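Long-range contact in putative isomerase (Sinorhizobium meliloti, PDB 2PPG), which is of undetermined function but belongs to the mandelate racemase/muconate lactonizing enzyme family of the enolase superfamily, with a TIM-barrel C-terminal domain: residues E235-P245 against V261-E269. Sequence-based numbering, arbitrary orientation.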
loop_
_atom_site.group_PDB
_atom_site.type_symbol
_atom_site.label_atom_id
_atom_site.label_comp_id
_atom_site.label_asym_id
_atom_site.label_seq_id
_atom_site.Cartn_x
_atom_site.Cartn_y
_atom_site.Cartn_z
ATOM N N GLU A 235 -1.588 31.577 -0.909
ATOM C CA GLU A 235 -0.151 31.282 -0.950
ATOM C C GLU A 235 0.747 32.317 -1.641
ATOM O O GLU A 235 1.859 32.551 -1.180
ATOM C CB GLU A 235 0.112 29.869 -1.502
ATOM C CG GLU A 235 0.048 28.778 -0.431
ATOM C CD GLU A 235 0.034 27.350 -0.990
ATOM O OE1 GLU A 235 -0.682 27.085 -1.971
ATOM O OE2 GLU A 235 0.726 26.473 -0.434
ATOM N N PRO A 236 0.292 32.933 -2.746
ATOM C CA PRO A 236 1.130 34.002 -3.304
ATOM C C PRO A 236 1.462 35.111 -2.294
ATOM O O PRO A 236 2.493 35.776 -2.424
ATOM C CB PRO A 236 0.283 34.555 -4.466
ATOM C CG PRO A 236 -1.094 33.993 -4.281
ATOM C CD PRO A 236 -0.916 32.702 -3.560
ATOM N N HIS A 237 0.607 35.288 -1.287
ATOM C CA HIS A 237 0.835 36.271 -0.225
ATOM C C HIS A 237 1.730 35.812 0.944
ATOM O O HIS A 237 2.122 36.622 1.777
ATOM C CB HIS A 237 -0.502 36.795 0.283
ATOM C CG HIS A 237 -1.362 37.331 -0.807
ATOM N ND1 HIS A 237 -0.994 38.421 -1.569
ATOM C CD2 HIS A 237 -2.546 36.903 -1.304
ATOM C CE1 HIS A 237 -1.925 38.651 -2.478
ATOM N NE2 HIS A 237 -2.878 37.745 -2.338
ATOM N N GLY A 238 2.059 34.527 1.000
ATOM C CA GLY A 238 3.011 34.022 1.990
ATOM C C GLY A 238 2.329 33.440 3.216
ATOM O O GLY A 238 2.264 34.086 4.261
ATOM N N LEU A 239 1.831 32.211 3.083
ATOM C CA LEU A 239 1.021 31.584 4.134
ATOM C C LEU A 239 1.864 30.719 5.076
ATOM O O LEU A 239 2.511 29.766 4.648
ATOM C CB LEU A 239 -0.158 30.795 3.524
ATOM C CG LEU A 239 -1.265 30.209 4.417
ATOM C CD1 LEU A 239 -1.998 31.231 5.293
ATOM C CD2 LEU A 239 -2.256 29.429 3.572
ATOM N N TRP A 240 1.857 31.091 6.353
ATOM C CA TRP A 240 2.564 30.388 7.424
ATOM C C TRP A 240 1.956 29.007 7.666
ATOM O O TRP A 240 2.631 27.993 7.495
ATOM C CB TRP A 240 2.499 31.237 8.694
ATOM C CG TRP A 240 3.188 30.672 9.897
ATOM C CD1 TRP A 240 4.211 29.751 9.923
ATOM C CD2 TRP A 240 2.934 31.025 11.260
ATOM N NE1 TRP A 240 4.576 29.488 11.217
ATOM C CE2 TRP A 240 3.817 30.264 12.060
ATOM C CE3 TRP A 240 2.035 31.901 11.886
ATOM C CZ2 TRP A 240 3.827 30.357 13.456
ATOM C CZ3 TRP A 240 2.050 31.990 13.272
ATOM C CH2 TRP A 240 2.938 31.223 14.041
ATOM N N PHE A 241 0.685 28.955 8.052
ATOM C CA PHE A 241 0.014 27.660 8.144
ATOM C C PHE A 241 -1.506 27.682 7.985
ATOM O O PHE A 241 -2.160 28.682 8.265
ATOM C CB PHE A 241 0.425 26.904 9.409
ATOM C CG PHE A 241 -0.024 27.546 10.706
ATOM C CD1 PHE A 241 -1.340 27.418 11.154
ATOM C CD2 PHE A 241 0.891 28.211 11.520
ATOM C CE1 PHE A 241 -1.742 27.985 12.372
ATOM C CE2 PHE A 241 0.501 28.771 12.743
ATOM C CZ PHE A 241 -0.809 28.658 13.171
ATOM N N ALA A 242 -2.050 26.568 7.502
ATOM C CA ALA A 242 -3.491 26.369 7.416
ATOM C C ALA A 242 -3.956 25.555 8.615
ATOM O O ALA A 242 -3.483 24.451 8.838
ATOM C CB ALA A 242 -3.834 25.654 6.144
ATOM N N GLU A 243 -4.873 26.109 9.393
ATOM C CA GLU A 243 -5.419 25.423 10.565
ATOM C C GLU A 243 -6.844 24.945 10.286
ATOM O O GLU A 243 -7.611 25.629 9.604
ATOM C CB GLU A 243 -5.387 26.362 11.780
ATOM C CG GLU A 243 -6.322 25.979 12.930
ATOM C CD GLU A 243 -6.130 26.836 14.167
ATOM O OE1 GLU A 243 -5.090 27.518 14.261
ATOM O OE2 GLU A 243 -7.018 26.826 15.050
ATOM N N ALA A 244 -7.184 23.772 10.817
ATOM C CA ALA A 244 -8.517 23.174 10.665
ATOM C C ALA A 244 -9.153 23.373 9.280
ATOM O O ALA A 244 -10.219 23.963 9.193
ATOM C CB ALA A 244 -9.440 23.702 11.740
ATOM N N PRO A 245 -8.514 22.873 8.196
ATOM C CA PRO A 245 -9.050 23.164 6.865
ATOM C C PRO A 245 -10.253 22.296 6.474
ATOM O O PRO A 245 -11.051 22.709 5.634
ATOM C CB PRO A 245 -7.863 22.870 5.940
ATOM C CG PRO A 245 -7.112 21.811 6.623
ATOM C CD PRO A 245 -7.305 22.027 8.118
ATOM N N VAL A 261 -0.717 20.796 -1.211
ATOM C CA VAL A 261 -0.185 22.157 -1.057
ATOM C C VAL A 261 1.141 22.140 -0.307
ATOM O O VAL A 261 1.376 21.269 0.523
ATOM C CB VAL A 261 -1.178 23.073 -0.308
ATOM C CG1 VAL A 261 -2.411 23.323 -1.150
ATOM C CG2 VAL A 261 -1.567 22.475 1.050
ATOM N N SER A 262 2.020 23.089 -0.585
ATOM C CA SER A 262 3.299 23.088 0.120
ATOM C C SER A 262 3.157 23.635 1.553
ATOM O O SER A 262 4.028 23.419 2.391
ATOM C CB SER A 262 4.359 23.852 -0.669
ATOM O OG SER A 262 3.920 25.170 -0.905
ATOM N N THR A 263 2.046 24.321 1.817
ATOM C CA THR A 263 1.758 24.922 3.112
ATOM C C THR A 263 1.570 23.898 4.224
ATOM O O THR A 263 0.886 22.870 4.056
ATOM C CB THR A 263 0.475 25.769 3.054
ATOM O OG1 THR A 263 0.675 26.885 2.188
ATOM C CG2 THR A 263 0.086 26.286 4.450
ATOM N N ALA A 264 2.175 24.207 5.367
ATOM C CA ALA A 264 2.092 23.385 6.550
ATOM C C ALA A 264 0.639 23.315 7.049
ATOM O O ALA A 264 -0.056 24.322 7.078
ATOM C CB ALA A 264 2.995 23.955 7.595
ATOM N N ILE A 265 0.183 22.122 7.415
ATOM C CA ILE A 265 -1.201 21.934 7.836
ATOM C C ILE A 265 -1.253 21.707 9.329
ATOM O O ILE A 265 -0.552 20.835 9.842
ATOM C CB ILE A 265 -1.874 20.726 7.128
ATOM C CG1 ILE A 265 -1.945 20.945 5.614
ATOM C CG2 ILE A 265 -3.258 20.472 7.694
ATOM C CD1 ILE A 265 -2.484 22.266 5.219
ATOM N N ALA A 266 -2.087 22.484 10.017
ATOM C CA ALA A 266 -2.121 22.467 11.479
ATOM C C ALA A 266 -3.466 22.024 11.995
ATOM O O ALA A 266 -4.501 22.546 11.558
ATOM C CB ALA A 266 -1.788 23.839 12.028
ATOM N N VAL A 267 -3.448 21.063 12.923
ATOM C CA VAL A 267 -4.672 20.552 13.540
ATOM C C VAL A 267 -4.380 20.151 14.966
ATOM O O VAL A 267 -3.217 20.093 15.354
ATOM C CB VAL A 267 -5.246 19.326 12.777
ATOM C CG1 VAL A 267 -5.683 19.729 11.373
ATOM C CG2 VAL A 267 -4.233 18.166 12.721
ATOM N N GLY A 268 -5.421 19.882 15.752
ATOM C CA GLY A 268 -5.221 19.256 17.061
ATOM C C GLY A 268 -6.052 19.739 18.241
ATOM O O GLY A 268 -6.220 19.015 19.232
ATOM N N GLU A 269 -6.584 20.952 18.146
ATOM C CA GLU A 269 -7.223 21.595 19.287
ATOM C C GLU A 269 -8.428 20.850 19.881
ATOM O O GLU A 269 -8.694 20.966 21.066
ATOM C CB GLU A 269 -7.587 23.047 18.941
ATOM C CG GLU A 269 -8.783 23.198 18.021
ATOM C CD GLU A 269 -8.981 24.622 17.581
ATOM O OE1 GLU A 269 -8.331 25.038 16.591
ATOM O OE2 GLU A 269 -9.790 25.328 18.225
HETATM O O HOH W 1 3.969 26.588 5.251
#
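Ser262 OG makes a weak bond to Glu235 OE2, the oxygen that Thr263 grips. Thr263 OG1 donates to it at 2.7 Å from Glu235 OE2, arriving from above the carboxylate plane, 36° out of it; the bond from Thr263 N is weak. With chi1 at -65°, Thr263 sets CG2 anti to its backbone N, and this methyl lies 4.0 Å from Leu239 CD2. A water then bridges Ala264 N and Trp240 O. Parallel pairing follows: Ala242 N donates to Ala264 O (3.0 Å). On one face, Ile265 CD1 meets Ala242 CB at 3.8 Å; Ala242 also touches Ile231 of helix 224-234, and Ile265 Leu254 of helix 251-260. Ala266 N donates to Ala242 O, while on the other face Ala266 CB approaches the Phe241 ring obliquely, 3.7 Å from CD1. Ala266 O accepts Ala244 N. Beyond, Glu269 OE1 lies 2.7 Å from Glu243 OE2, two like-charged acceptors and not a hydrogen bond, their carboxylate planes 67° apart; Glu243 OE1 has a salt bridge to Lys187. In this right-handed beta-alpha-beta unit, backbone bonds fix the register, Thr263 ties Glu235 across at the strand entry, and the paired acids are consistent with the polar pocket enolase-superfamily barrels carry at this end.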